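Local coordinates for protein Co-type Nitrile Hydratase beta subunit (Pseudomonas putida, PDB 3QYH) that probably forms, together with its alpha subunit, a cobalt-dependent nitrile hydratase that adds water to nitriles to give amides, at residues 35-40 and 44-49; 137-142 and 148-153; 163-168 and 208-213; 186-191 and 214-219. One frame throughout, in Å; residues are numbered along the deposited sequence.

Interaction 1 (35-40 and 44-49); sequences SLLPAL and GNFNLD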
loop_
_atom_site.group_PDB
_atom_site.type_symbol
_atom_site.label_atom_id
_atom_site.label_comp_id
_atom_site.label_asym_id
_atom_site.label_seq_id
_atom_site.Cartn_x
_atom_site.Cartn_y
_atom_site.Cartn_z
ATOM N N SER B 35 0.555 8.951 13.236
ATOM C CA SER B 35 -0.781 9.244 13.764
ATOM C C SER B 35 -1.335 10.586 13.263
ATOM O O SER B 35 -2.541 10.821 13.298
ATOM C CB SER B 35 -0.813 9.181 15.301
ATOM O OG SER B 35 -0.016 10.208 15.845
ATOM N N LEU B 36 -0.459 11.451 12.773
ATOM C CA LEU B 36 -0.895 12.724 12.204
ATOM C C LEU B 36 -1.701 12.541 10.926
ATOM O O LEU B 36 -2.596 13.361 10.636
ATOM C CB LEU B 36 0.309 13.624 11.916
ATOM C CG LEU B 36 0.923 14.303 13.143
ATOM C CD1 LEU B 36 2.156 15.113 12.723
ATOM C CD2 LEU B 36 -0.106 15.188 13.848
ATOM N N LEU B 37 -1.420 11.485 10.156
ATOM C CA LEU B 37 -2.093 11.337 8.868
ATOM C C LEU B 37 -3.611 11.198 8.981
ATOM O O LEU B 37 -4.348 11.935 8.334
ATOM C CB LEU B 37 -1.539 10.160 8.073
ATOM C CG LEU B 37 -1.560 10.176 6.548
ATOM C CD1 LEU B 37 -1.677 8.793 5.891
ATOM C CD2 LEU B 37 -2.322 11.309 5.813
ATOM N N PRO B 38 -4.091 10.243 9.791
ATOM C CA PRO B 38 -5.552 10.119 9.930
ATOM C C PRO B 38 -6.152 11.381 10.538
ATOM O O PRO B 38 -7.289 11.765 10.210
ATOM C CB PRO B 38 -5.729 8.952 10.915
ATOM C CG PRO B 38 -4.395 8.322 11.039
ATOM C CD PRO B 38 -3.357 9.272 10.625
ATOM N N ALA B 39 -5.415 12.030 11.433
ATOM C CA ALA B 39 -5.951 13.247 12.051
ATOM C C ALA B 39 -6.164 14.350 10.995
ATOM O O ALA B 39 -7.202 15.013 10.964
ATOM C CB ALA B 39 -5.039 13.726 13.192
ATOM N N LEU B 40 -5.200 14.518 10.103
ATOM C CA LEU B 40 -5.276 15.580 9.118
ATOM C C LEU B 40 -6.240 15.230 7.992
ATOM O O LEU B 40 -6.925 16.105 7.478
ATOM C CB LEU B 40 -3.883 15.920 8.571
ATOM C CG LEU B 40 -2.909 16.451 9.621
ATOM C CD1 LEU B 40 -1.476 16.550 9.062
ATOM C CD2 LEU B 40 -3.377 17.812 10.177
ATOM N N GLY B 44 -10.143 16.942 6.693
ATOM C CA GLY B 44 -10.313 17.343 5.303
ATOM C C GLY B 44 -9.259 18.361 4.859
ATOM O O GLY B 44 -9.479 19.152 3.943
ATOM N N ASN B 45 -8.099 18.371 5.502
ATOM C CA ASN B 45 -7.067 19.325 5.105
ATOM C C ASN B 45 -6.487 19.038 3.710
ATOM O O ASN B 45 -5.985 19.943 3.043
ATOM C CB ASN B 45 -5.923 19.362 6.115
ATOM C CG ASN B 45 -6.352 19.839 7.491
ATOM O OD1 ASN B 45 -5.874 19.310 8.487
ATOM N ND2 ASN B 45 -7.213 20.877 7.553
ATOM N N PHE B 46 -6.517 17.775 3.296
ATOM C CA PHE B 46 -6.114 17.378 1.953
ATOM C C PHE B 46 -6.685 15.990 1.760
ATOM O O PHE B 46 -7.139 15.385 2.728
ATOM C CB PHE B 46 -4.583 17.389 1.797
ATOM C CG PHE B 46 -3.839 16.653 2.901
ATOM C CD1 PHE B 46 -3.793 15.278 2.927
ATOM C CD2 PHE B 46 -3.215 17.351 3.917
ATOM C CE1 PHE B 46 -3.112 14.595 3.954
ATOM C CE2 PHE B 46 -2.540 16.697 4.943
ATOM C CZ PHE B 46 -2.475 15.309 4.958
ATOM N N ASN B 47 -6.725 15.504 0.521
ATOM C CA ASN B 47 -7.151 14.125 0.286
ATOM C C ASN B 47 -5.942 13.229 0.038
ATOM O O ASN B 47 -4.819 13.715 -0.038
ATOM C CB ASN B 47 -8.212 14.032 -0.824
ATOM C CG ASN B 47 -7.676 14.400 -2.205
ATOM O OD1 ASN B 47 -6.551 14.048 -2.562
ATOM N ND2 ASN B 47 -8.493 15.095 -2.999
ATOM N N LEU B 48 -6.162 11.926 -0.074
ATOM C CA LEU B 48 -5.066 10.984 -0.118
ATOM C C LEU B 48 -4.311 11.090 -1.447
ATOM O O LEU B 48 -3.115 10.856 -1.501
ATOM C CB LEU B 48 -5.595 9.556 0.081
ATOM C CG LEU B 48 -4.547 8.483 0.340
ATOM C CD1 LEU B 48 -3.726 8.830 1.581
ATOM C CD2 LEU B 48 -5.239 7.123 0.499
ATOM N N ASP B 49 -5.016 11.438 -2.515
ATOM C CA ASP B 49 -4.359 11.588 -3.812
ATOM C C ASP B 49 -3.392 12.767 -3.779
ATOM O O ASP B 49 -2.277 12.679 -4.307
ATOM C CB ASP B 49 -5.385 11.736 -4.946
ATOM C CG ASP B 49 -6.409 10.594 -4.956
ATOM O OD1 ASP B 49 -7.594 10.859 -4.672
ATOM O OD2 ASP B 49 -6.021 9.434 -5.218
#
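The Phe46 ring reaches back over the end of helix 28-43 and packs on Leu37 and Leu40. Leu37 CD2 arrives at the edge of the ring, in its plane, 3.9 Å from Phe46 CE1, and the two side chains lie roughly perpendicular. Leu40 CB meets Phe46 CZ obliquely at the same 3.9 Å. With chi1 49°, Phe46 CG stands between its own backbone N and carbonyl carbon, which turns the ring back toward the helix. Just before Phe46 the chain leaves the helix in a Schellman motif: Gly44 has phi 75°, and Asn45 N donates to Leu40 O at 3.2 Å. Asn45 OD1 lies 3.4 Å from Leu40 CD2, but its polar partner is Asn43 ND2. With an alanine here in place of Phe46, a gap would probably open beside Leu37 and Leu40, and the turn would lose its apolar filling. Asn47 then N-caps helix 48-56 through a bond from Glu50 N to its OD1. Phe51 of that helix touches both Leu37 and Phe46, helix 68-82 adds Trp72, Phe76 and Leu79, and apolar side chains of the other subunit pack on Leu36, Ala39 and Leu40.

Interaction 2 (137-142 and 148-153); sequences VRVLNK and TRMPRY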
loop_
_atom_site.group_PDB
_atom_site.type_symbol
_atom_site.label_atom_id
_atom_site.label_comp_id
_atom_site.label_asym_id
_atom_site.label_seq_id
_atom_site.Cartn_x
_atom_site.Cartn_y
_atom_site.Cartn_z
ATOM N N VAL B 137 -5.898 -5.270 -24.118
ATOM C CA VAL B 137 -5.831 -3.820 -24.076
ATOM C C VAL B 137 -4.385 -3.350 -24.133
ATOM O O VAL B 137 -3.474 -4.080 -23.760
ATOM C CB VAL B 137 -6.489 -3.242 -22.794
ATOM C CG1 VAL B 137 -8.022 -3.466 -22.800
ATOM C CG2 VAL B 137 -5.861 -3.846 -21.552
ATOM N N ARG B 138 -4.178 -2.132 -24.624
ATOM C CA ARG B 138 -2.860 -1.517 -24.569
ATOM C C ARG B 138 -2.923 -0.285 -23.676
ATOM O O ARG B 138 -3.873 0.490 -23.734
ATOM C CB ARG B 138 -2.360 -1.140 -25.974
ATOM C CG ARG B 138 -0.882 -0.736 -26.012
ATOM C CD ARG B 138 -0.459 -0.211 -27.389
ATOM N NE ARG B 138 -0.648 -1.205 -28.442
ATOM C CZ ARG B 138 0.253 -2.119 -28.781
ATOM N NH1 ARG B 138 1.414 -2.179 -28.142
ATOM N NH2 ARG B 138 -0.011 -2.979 -29.754
ATOM N N VAL B 139 -1.912 -0.118 -22.837
ATOM C CA VAL B 139 -1.830 1.045 -21.962
ATOM C C VAL B 139 -1.372 2.236 -22.788
ATOM O O VAL B 139 -0.370 2.149 -23.503
ATOM C CB VAL B 139 -0.832 0.819 -20.812
ATOM C CG1 VAL B 139 -0.749 2.064 -19.913
ATOM C CG2 VAL B 139 -1.248 -0.431 -20.010
ATOM N N LEU B 140 -2.101 3.338 -22.701
ATOM C CA LEU B 140 -1.768 4.524 -23.472
ATOM C C LEU B 140 -0.412 5.093 -23.055
ATOM O O LEU B 140 -0.044 5.083 -21.880
ATOM C CB LEU B 140 -2.854 5.594 -23.338
ATOM C CG LEU B 140 -4.237 5.208 -23.878
ATOM C CD1 LEU B 140 -5.243 6.313 -23.623
ATOM C CD2 LEU B 140 -4.159 4.899 -25.365
ATOM N N ASN B 141 0.341 5.581 -24.033
ATOM C CA ASN B 141 1.579 6.266 -23.723
ATOM C C ASN B 141 1.264 7.694 -23.330
ATOM O O ASN B 141 1.073 8.554 -24.189
ATOM C CB ASN B 141 2.530 6.237 -24.919
ATOM C CG ASN B 141 3.887 6.830 -24.587
ATOM O OD1 ASN B 141 4.272 6.909 -23.421
ATOM N ND2 ASN B 141 4.630 7.227 -25.612
ATOM N N LYS B 142 1.186 7.947 -22.027
ATOM C CA LYS B 142 0.946 9.303 -21.552
ATOM C C LYS B 142 2.041 9.672 -20.589
ATOM O O LYS B 142 2.627 8.813 -19.943
ATOM C CB LYS B 142 -0.425 9.417 -20.881
ATOM C CG LYS B 142 -1.496 8.644 -21.627
ATOM C CD LYS B 142 -2.877 9.144 -21.326
ATOM C CE LYS B 142 -3.179 10.388 -22.159
ATOM N NZ LYS B 142 -4.602 10.813 -22.005
ATOM N N THR B 148 -0.492 10.492 -11.544
ATOM C CA THR B 148 -1.127 9.417 -12.291
ATOM C C THR B 148 -0.749 8.071 -11.693
ATOM O O THR B 148 0.251 7.968 -10.974
ATOM C CB THR B 148 -0.733 9.446 -13.795
ATOM O OG1 THR B 148 -1.648 8.638 -14.555
ATOM C CG2 THR B 148 0.707 8.937 -14.009
ATOM N N ARG B 149 -1.540 7.033 -11.984
ATOM C CA ARG B 149 -1.266 5.714 -11.400
ATOM C C ARG B 149 -0.909 4.648 -12.431
ATOM O O ARG B 149 -0.938 3.457 -12.108
ATOM C CB ARG B 149 -2.455 5.219 -10.540
ATOM C CG ARG B 149 -2.823 6.155 -9.388
ATOM C CD ARG B 149 -1.653 6.293 -8.384
ATOM N NE ARG B 149 -1.512 5.088 -7.584
ATOM C CZ ARG B 149 -0.567 4.888 -6.673
ATOM N NH1 ARG B 149 0.367 5.811 -6.430
ATOM N NH2 ARG B 149 -0.571 3.756 -5.998
ATOM N N MET B 150 -0.576 5.060 -13.655
ATOM C CA MET B 150 -0.066 4.128 -14.654
ATOM C C MET B 150 1.438 4.123 -14.604
ATOM O O MET B 150 2.076 5.099 -15.027
ATOM C CB MET B 150 -0.553 4.463 -16.095
ATOM C CG MET B 150 -0.440 5.907 -16.541
ATOM S SD MET B 150 -0.330 6.007 -18.376
ATOM C CE MET B 150 -1.983 5.507 -18.851
ATOM N N PRO B 151 2.025 3.047 -14.063
ATOM C CA PRO B 151 3.485 3.070 -13.926
ATOM C C PRO B 151 4.154 3.171 -15.292
ATOM O O PRO B 151 3.619 2.675 -16.291
ATOM C CB PRO B 151 3.813 1.725 -13.288
ATOM C CG PRO B 151 2.508 1.298 -12.574
ATOM C CD PRO B 151 1.419 1.816 -13.516
ATOM N N ARG B 152 5.319 3.808 -15.326
ATOM C CA ARG B 152 6.054 3.963 -16.572
ATOM C C ARG B 152 6.279 2.614 -17.241
ATOM O O ARG B 152 6.172 2.509 -18.460
ATOM C CB ARG B 152 7.399 4.634 -16.314
ATOM C CG ARG B 152 7.637 5.818 -17.215
ATOM C CD ARG B 152 8.853 6.678 -16.811
ATOM N NE ARG B 152 9.474 7.233 -18.017
ATOM C CZ ARG B 152 10.625 7.907 -18.047
ATOM N NH1 ARG B 152 11.104 8.366 -19.207
ATOM N NH2 ARG B 152 11.300 8.122 -16.926
ATOM N N TYR B 153 6.570 1.579 -16.447
ATOM C CA TYR B 153 6.900 0.269 -17.018
ATOM C C TYR B 153 5.750 -0.400 -17.791
ATOM O O TYR B 153 5.976 -1.366 -18.519
ATOM C CB TYR B 153 7.494 -0.690 -15.960
ATOM C CG TYR B 153 6.488 -1.287 -14.977
ATOM C CD1 TYR B 153 6.301 -0.722 -13.706
ATOM C CD2 TYR B 153 5.739 -2.418 -15.314
ATOM C CE1 TYR B 153 5.368 -1.266 -12.797
ATOM C CE2 TYR B 153 4.831 -2.977 -14.416
ATOM C CZ TYR B 153 4.642 -2.396 -13.166
ATOM O OH TYR B 153 3.732 -2.963 -12.294
#
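The flat peptide carbonyl of Leu140 is met by Met150 beyond its oxygen and not over a face: Met150 CE and Met150 SD both lie 3.6 Å from Leu140 O, tilted out of the peptide plane to the same side. No hydrogen bond joins the two segments; the thioether end of Met150 makes the contact by packing. Its methyl, Met150 CE, also touches Val139 CG1 at 3.8 Å and stands 4.2 Å from Lys142 CG, while the Val139 and Met150 side chains run alongside in opposite senses. The bend of the Met150 chain at its last torsion (chi3 69°) swings the methyl to the side, toward Tyr215, where it also meets Val139 CG1. Tyr215 packs on that methyl through its CB. Strand 136-139 is, in chain order, the first strand of the antiparallel beta-sheet of the C-terminal, SH3-related part of the subunit, and 148-153 belongs to the loop that leads on to strand 158-168; Met150 thus packs this loop against the strand it has just left. The loop is tied down at other points: Thr148 OG1 bonds to Asp172 OD1, and Arg149 N to Tyr215 OH. Arg149 also bonds through NH2 to a modified side chain of the other subunit, as in nitrile hydratases where an arginine of the beta subunit holds an oxidised cysteine at the metal site.

Interaction 3 (163-168 and 208-213); sequences IDHGVF and RVDLWD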
loop_
_atom_site.group_PDB
_atom_site.type_symbol
_atom_site.label_atom_id
_atom_site.label_comp_id
_atom_site.label_asym_id
_atom_site.label_seq_id
_atom_site.Cartn_x
_atom_site.Cartn_y
_atom_site.Cartn_z
ATOM N N ILE B 163 -9.848 -8.728 -14.365
ATOM C CA ILE B 163 -10.896 -8.376 -13.405
ATOM C C ILE B 163 -11.424 -6.985 -13.690
ATOM O O ILE B 163 -10.641 -6.054 -13.915
ATOM C CB ILE B 163 -10.380 -8.336 -11.937
ATOM C CG1 ILE B 163 -9.655 -9.617 -11.556
ATOM C CG2 ILE B 163 -11.534 -8.023 -10.964
ATOM C CD1 ILE B 163 -8.990 -9.564 -10.183
ATOM N N ASP B 164 -12.742 -6.825 -13.654
ATOM C CA ASP B 164 -13.328 -5.487 -13.632
ATOM C C ASP B 164 -13.782 -5.244 -12.192
ATOM O O ASP B 164 -14.686 -5.914 -11.714
ATOM C CB ASP B 164 -14.516 -5.408 -14.605
ATOM C CG ASP B 164 -15.254 -4.093 -14.541
ATOM O OD1 ASP B 164 -14.950 -3.243 -13.667
ATOM O OD2 ASP B 164 -16.154 -3.906 -15.389
ATOM N N HIS B 165 -13.155 -4.301 -11.497
ATOM C CA HIS B 165 -13.467 -4.062 -10.082
ATOM C C HIS B 165 -14.654 -3.143 -9.850
ATOM O O HIS B 165 -15.067 -2.933 -8.705
ATOM C CB HIS B 165 -12.236 -3.506 -9.351
ATOM C CG HIS B 165 -11.096 -4.463 -9.296
ATOM N ND1 HIS B 165 -11.045 -5.510 -8.397
ATOM C CD2 HIS B 165 -9.960 -4.545 -10.033
ATOM C CE1 HIS B 165 -9.934 -6.197 -8.584
ATOM N NE2 HIS B 165 -9.256 -5.630 -9.570
ATOM N N GLY B 166 -15.208 -2.575 -10.917
ATOM C CA GLY B 166 -16.271 -1.597 -10.772
ATOM C C GLY B 166 -15.734 -0.181 -10.762
ATOM O O GLY B 166 -14.591 0.065 -11.160
ATOM N N VAL B 167 -16.542 0.746 -10.280
ATOM C CA VAL B 167 -16.288 2.164 -10.432
ATOM C C VAL B 167 -15.550 2.779 -9.245
ATOM O O VAL B 167 -15.925 2.559 -8.099
ATOM C CB VAL B 167 -17.613 2.928 -10.654
ATOM C CG1 VAL B 167 -17.376 4.439 -10.672
ATOM C CG2 VAL B 167 -18.270 2.475 -11.952
ATOM N N PHE B 168 -14.525 3.584 -9.535
ATOM C CA PHE B 168 -13.718 4.240 -8.501
ATOM C C PHE B 168 -13.391 5.674 -8.875
ATOM O O PHE B 168 -13.393 6.041 -10.057
ATOM C CB PHE B 168 -12.407 3.472 -8.288
ATOM C CG PHE B 168 -12.599 2.137 -7.628
ATOM C CD1 PHE B 168 -12.518 2.014 -6.253
ATOM C CD2 PHE B 168 -12.888 1.010 -8.384
ATOM C CE1 PHE B 168 -12.705 0.764 -5.625
ATOM C CE2 PHE B 168 -13.095 -0.225 -7.778
ATOM C CZ PHE B 168 -13.003 -0.346 -6.393
ATOM N N ARG B 208 0.402 -8.312 -12.720
ATOM C CA ARG B 208 -0.923 -7.739 -12.764
ATOM C C ARG B 208 -0.845 -6.314 -12.235
ATOM O O ARG B 208 -0.153 -6.043 -11.253
ATOM C CB ARG B 208 -1.915 -8.614 -11.976
ATOM C CG ARG B 208 -2.246 -9.904 -12.748
ATOM C CD ARG B 208 -3.145 -10.890 -12.020
ATOM N NE ARG B 208 -3.417 -12.031 -12.903
ATOM C CZ ARG B 208 -4.525 -12.758 -12.874
ATOM N NH1 ARG B 208 -5.487 -12.486 -11.996
ATOM N NH2 ARG B 208 -4.667 -13.755 -13.737
ATOM N N VAL B 209 -1.544 -5.408 -12.908
ATOM C CA VAL B 209 -1.542 -3.997 -12.531
ATOM C C VAL B 209 -2.964 -3.456 -12.573
ATOM O O VAL B 209 -3.726 -3.775 -13.491
ATOM C CB VAL B 209 -0.651 -3.166 -13.509
ATOM C CG1 VAL B 209 -0.452 -1.738 -12.991
ATOM C CG2 VAL B 209 0.714 -3.849 -13.733
ATOM N N ASP B 210 -3.328 -2.606 -11.613
ATOM C CA ASP B 210 -4.665 -2.037 -11.624
ATOM C C ASP B 210 -4.724 -0.685 -12.331
ATOM O O ASP B 210 -4.043 0.270 -11.942
ATOM C CB ASP B 210 -5.241 -1.958 -10.201
ATOM C CG ASP B 210 -5.380 -3.329 -9.558
ATOM O OD1 ASP B 210 -5.543 -3.397 -8.318
ATOM O OD2 ASP B 210 -5.317 -4.342 -10.301
ATOM N N LEU B 211 -5.553 -0.609 -13.365
ATOM C CA LEU B 211 -5.494 0.513 -14.287
ATOM C C LEU B 211 -6.891 1.044 -14.562
ATOM O O LEU B 211 -7.842 0.267 -14.671
ATOM C CB LEU B 211 -4.824 0.072 -15.586
ATOM C CG LEU B 211 -3.342 -0.276 -15.416
ATOM C CD1 LEU B 211 -2.824 -1.016 -16.627
ATOM C CD2 LEU B 211 -2.477 0.986 -15.138
ATOM N N TRP B 212 -7.008 2.364 -14.660
ATOM C CA TRP B 212 -8.285 3.005 -14.896
ATOM C C TRP B 212 -8.681 2.915 -16.368
ATOM O O TRP B 212 -7.826 2.840 -17.248
ATOM C CB TRP B 212 -8.238 4.458 -14.441
ATOM C CG TRP B 212 -8.450 4.654 -12.938
ATOM C CD1 TRP B 212 -9.569 5.156 -12.323
ATOM C CD2 TRP B 212 -7.522 4.352 -11.889
ATOM N NE1 TRP B 212 -9.386 5.182 -10.959
ATOM C CE2 TRP B 212 -8.135 4.699 -10.671
ATOM C CE3 TRP B 212 -6.225 3.832 -11.863
ATOM C CZ2 TRP B 212 -7.498 4.535 -9.442
ATOM C CZ3 TRP B 212 -5.598 3.681 -10.638
ATOM C CH2 TRP B 212 -6.227 4.041 -9.453
ATOM N N ASP B 213 -9.983 2.912 -16.622
ATOM C CA ASP B 213 -10.538 2.694 -17.959
ATOM C C ASP B 213 -9.887 3.596 -19.010
ATOM O O ASP B 213 -9.425 3.109 -20.045
ATOM C CB ASP B 213 -12.062 2.911 -17.942
ATOM C CG ASP B 213 -12.728 2.486 -19.233
ATOM O OD1 ASP B 213 -12.461 3.131 -20.255
ATOM O OD2 ASP B 213 -13.522 1.511 -19.220
#
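Strands 158-168 and 206-212 of the antiparallel beta-sheet are not neighbours; strand 183-191 runs between them, and their side chains approach across it, with the touching parts 51° apart in direction. His165 NE2 lies 4.2 Å from Asp210 OD2, too far to bond, and the Thr187 hydroxyl on the middle strand joins them: its single oxygen is hydrogen-bonded to both side chains. Ile163 CG2 lies over one face of the His165 ring near its rim, 3.4 Å above the plane. Farther along, the edge of the Trp212 indole comes to Phe168 O, with Trp212 NE1 at 4.2 Å and the oxygen near the ring plane; the N-H itself bonds to Val169 O. Asp164 OD1 accepts from Gly166 N at 2.8 Å, an Asx turn, where Gly166 adopts a positive phi. That same OD1 is also bonded to His184 ND1. The other subunit supplies an aromatic partner for Asp210 OD1, and its strand pairs in parallel with Arg208 and Val209. Contact between second-neighbour strands is consistent with the curled antiparallel sheet of an SH3-like domain, here extended across a subunit interface.

Interaction 4 (186-191 and 214-219); sequences YTVSFT and DYLEPA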
loop_
_atom_site.group_PDB
_atom_site.type_symbol
_atom_site.label_atom_id
_atom_site.label_comp_id
_atom_site.label_asym_id
_atom_site.label_seq_id
_atom_site.Cartn_x
_atom_site.Cartn_y
_atom_site.Cartn_z
ATOM N N TYR B 186 -9.640 -1.808 -13.719
ATOM C CA TYR B 186 -9.488 -3.213 -14.078
ATOM C C TYR B 186 -8.142 -3.700 -13.577
ATOM O O TYR B 186 -7.169 -2.940 -13.570
ATOM C CB TYR B 186 -9.504 -3.386 -15.602
ATOM C CG TYR B 186 -10.656 -2.713 -16.334
ATOM C CD1 TYR B 186 -10.561 -1.395 -16.777
ATOM C CD2 TYR B 186 -11.835 -3.412 -16.608
ATOM C CE1 TYR B 186 -11.612 -0.788 -17.444
ATOM C CE2 TYR B 186 -12.884 -2.814 -17.283
ATOM C CZ TYR B 186 -12.773 -1.515 -17.700
ATOM O OH TYR B 186 -13.802 -0.903 -18.366
ATOM N N THR B 187 -8.057 -4.961 -13.178
ATOM C CA THR B 187 -6.742 -5.601 -13.123
ATOM C C THR B 187 -6.369 -6.103 -14.516
ATOM O O THR B 187 -7.150 -6.818 -15.160
ATOM C CB THR B 187 -6.673 -6.780 -12.141
ATOM O OG1 THR B 187 -6.954 -6.313 -10.821
ATOM C CG2 THR B 187 -5.253 -7.391 -12.145
ATOM N N VAL B 188 -5.184 -5.714 -14.981
ATOM C CA VAL B 188 -4.722 -6.103 -16.304
ATOM C C VAL B 188 -3.490 -6.965 -16.153
ATOM O O VAL B 188 -2.587 -6.605 -15.408
ATOM C CB VAL B 188 -4.372 -4.885 -17.150
ATOM C CG1 VAL B 188 -3.797 -5.325 -18.508
ATOM C CG2 VAL B 188 -5.589 -3.981 -17.329
ATOM N N SER B 189 -3.445 -8.099 -16.858
ATOM C CA SER B 189 -2.339 -9.043 -16.724
ATOM C C SER B 189 -1.370 -8.903 -17.917
ATOM O O SER B 189 -1.784 -8.908 -19.070
ATOM C CB SER B 189 -2.870 -10.481 -16.629
ATOM O OG SER B 189 -1.830 -11.419 -16.571
ATOM N N PHE B 190 -0.083 -8.780 -17.613
ATOM C CA PHE B 190 0.969 -8.631 -18.621
ATOM C C PHE B 190 1.924 -9.793 -18.473
ATOM O O PHE B 190 2.266 -10.166 -17.363
ATOM C CB PHE B 190 1.768 -7.340 -18.380
ATOM C CG PHE B 190 0.954 -6.086 -18.483
ATOM C CD1 PHE B 190 0.389 -5.520 -17.350
ATOM C CD2 PHE B 190 0.780 -5.447 -19.702
ATOM C CE1 PHE B 190 -0.363 -4.349 -17.428
ATOM C CE2 PHE B 190 0.014 -4.280 -19.798
ATOM C CZ PHE B 190 -0.543 -3.722 -18.660
ATOM N N THR B 191 2.394 -10.354 -19.581
ATOM C CA THR B 191 3.412 -11.390 -19.484
ATOM C C THR B 191 4.751 -10.754 -19.189
ATOM O O THR B 191 5.000 -9.608 -19.548
ATOM C CB THR B 191 3.590 -12.178 -20.802
ATOM O OG1 THR B 191 4.023 -11.265 -21.824
ATOM C CG2 THR B 191 2.280 -12.832 -21.227
ATOM N N ASP B 214 -9.833 4.900 -18.757
ATOM C CA ASP B 214 -9.258 5.781 -19.771
ATOM C C ASP B 214 -7.725 5.797 -19.824
ATOM O O ASP B 214 -7.153 6.616 -20.527
ATOM C CB ASP B 214 -9.850 7.203 -19.727
ATOM C CG ASP B 214 -9.430 7.989 -18.501
ATOM O OD1 ASP B 214 -8.600 7.498 -17.703
ATOM O OD2 ASP B 214 -9.941 9.112 -18.328
ATOM N N TYR B 215 -7.072 4.889 -19.094
ATOM C CA TYR B 215 -5.633 4.663 -19.251
ATOM C C TYR B 215 -5.418 3.723 -20.433
ATOM O O TYR B 215 -4.283 3.500 -20.864
ATOM C CB TYR B 215 -5.051 3.961 -18.022
ATOM C CG TYR B 215 -4.833 4.792 -16.771
ATOM C CD1 TYR B 215 -5.248 6.121 -16.684
ATOM C CD2 TYR B 215 -4.227 4.214 -15.656
ATOM C CE1 TYR B 215 -5.026 6.865 -15.502
ATOM C CE2 TYR B 215 -4.016 4.929 -14.483
ATOM C CZ TYR B 215 -4.409 6.246 -14.404
ATOM O OH TYR B 215 -4.182 6.906 -13.201
ATOM N N LEU B 216 -6.506 3.150 -20.942
ATOM C CA LEU B 216 -6.412 2.020 -21.871
ATOM C C LEU B 216 -7.050 2.285 -23.231
ATOM O O LEU B 216 -7.875 3.191 -23.372
ATOM C CB LEU B 216 -7.059 0.774 -21.258
ATOM C CG LEU B 216 -6.628 0.388 -19.845
ATOM C CD1 LEU B 216 -7.506 -0.729 -19.309
ATOM C CD2 LEU B 216 -5.151 -0.019 -19.816
ATOM N N GLU B 217 -6.663 1.472 -24.221
ATOM C CA GLU B 217 -7.346 1.419 -25.515
ATOM C C GLU B 217 -7.357 -0.036 -25.937
ATOM O O GLU B 217 -6.532 -0.810 -25.461
ATOM C CB GLU B 217 -6.600 2.233 -26.572
ATOM C CG GLU B 217 -5.299 1.601 -27.020
ATOM C CD GLU B 217 -4.550 2.445 -28.062
ATOM O OE1 GLU B 217 -5.117 3.430 -28.590
ATOM O OE2 GLU B 217 -3.383 2.115 -28.344
ATOM N N PRO B 218 -8.292 -0.413 -26.839
ATOM C CA PRO B 218 -8.332 -1.780 -27.368
ATOM C C PRO B 218 -7.007 -2.108 -28.020
ATOM O O PRO B 218 -6.427 -1.239 -28.680
ATOM C CB PRO B 218 -9.443 -1.721 -28.419
ATOM C CG PRO B 218 -10.300 -0.580 -28.019
ATOM C CD PRO B 218 -9.380 0.427 -27.371
ATOM N N ALA B 219 -6.503 -3.318 -27.818
ATOM C CA ALA B 219 -5.207 -3.668 -28.379
ATOM C C ALA B 219 -5.293 -3.811 -29.903
ATOM O O ALA B 219 -6.342 -4.177 -30.441
ATOM C CB ALA B 219 -4.667 -4.933 -27.757
ATOM O OXT ALA B 219 -4.315 -3.567 -30.627
#
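Tyr186 OH is hydrogen-bonded to Asp213 OD2, which tethers the far end of a ring whose near side meets Leu216. Leu216 CD1 comes obliquely to the Tyr186 ring, 4.0 Å from Tyr186 CD1, and the two side chains are slanted against each other. The same methyl, Leu216 CD1, lies 4.3 Å from Val188 CG2, so one branch of the leucine fits against two residues of strand 183-191 that point to the same face. Leu216 has CG anti to its carbonyl carbon, chi1 -50°, a setting that carries CD1 across to the opposing strand. No backbone bond joins the segments. Val139 and Phe131 also touch Leu216, Val161 touches Tyr186, and Leu216 O bonds to Arg130 NH2. In the sheet, strands 158-168 and 136-139 separate 183-191 from 216-218, yet these side chains meet. Such closure of a strongly curled antiparallel sheet round an apolar interior is typical of SH3-like barrels, consistent with the family of this C-terminal region.

In the fold
Interaction 1 stands apart: it comes first in the chain, in the helical N-terminal part, with its centre 25 to 31 Å from the other three and its nearest atoms at least about 6 Å away. Interactions 2, 3 and 4 share one five-stranded antiparallel beta-sheet in the C-terminal, SH3-related part, with centres 9 to 13 Å apart, and all touch. Interaction 2 closes before 3 opens, whereas the segments of 3 and 4 alternate along the chain. Val139 against Leu211 joins 2 to 3, and the backbone bond from Leu140 N to Tyr215 O joins 2 to 4. The subunit thus combines a helical part and a beta part, both packed against the other subunit.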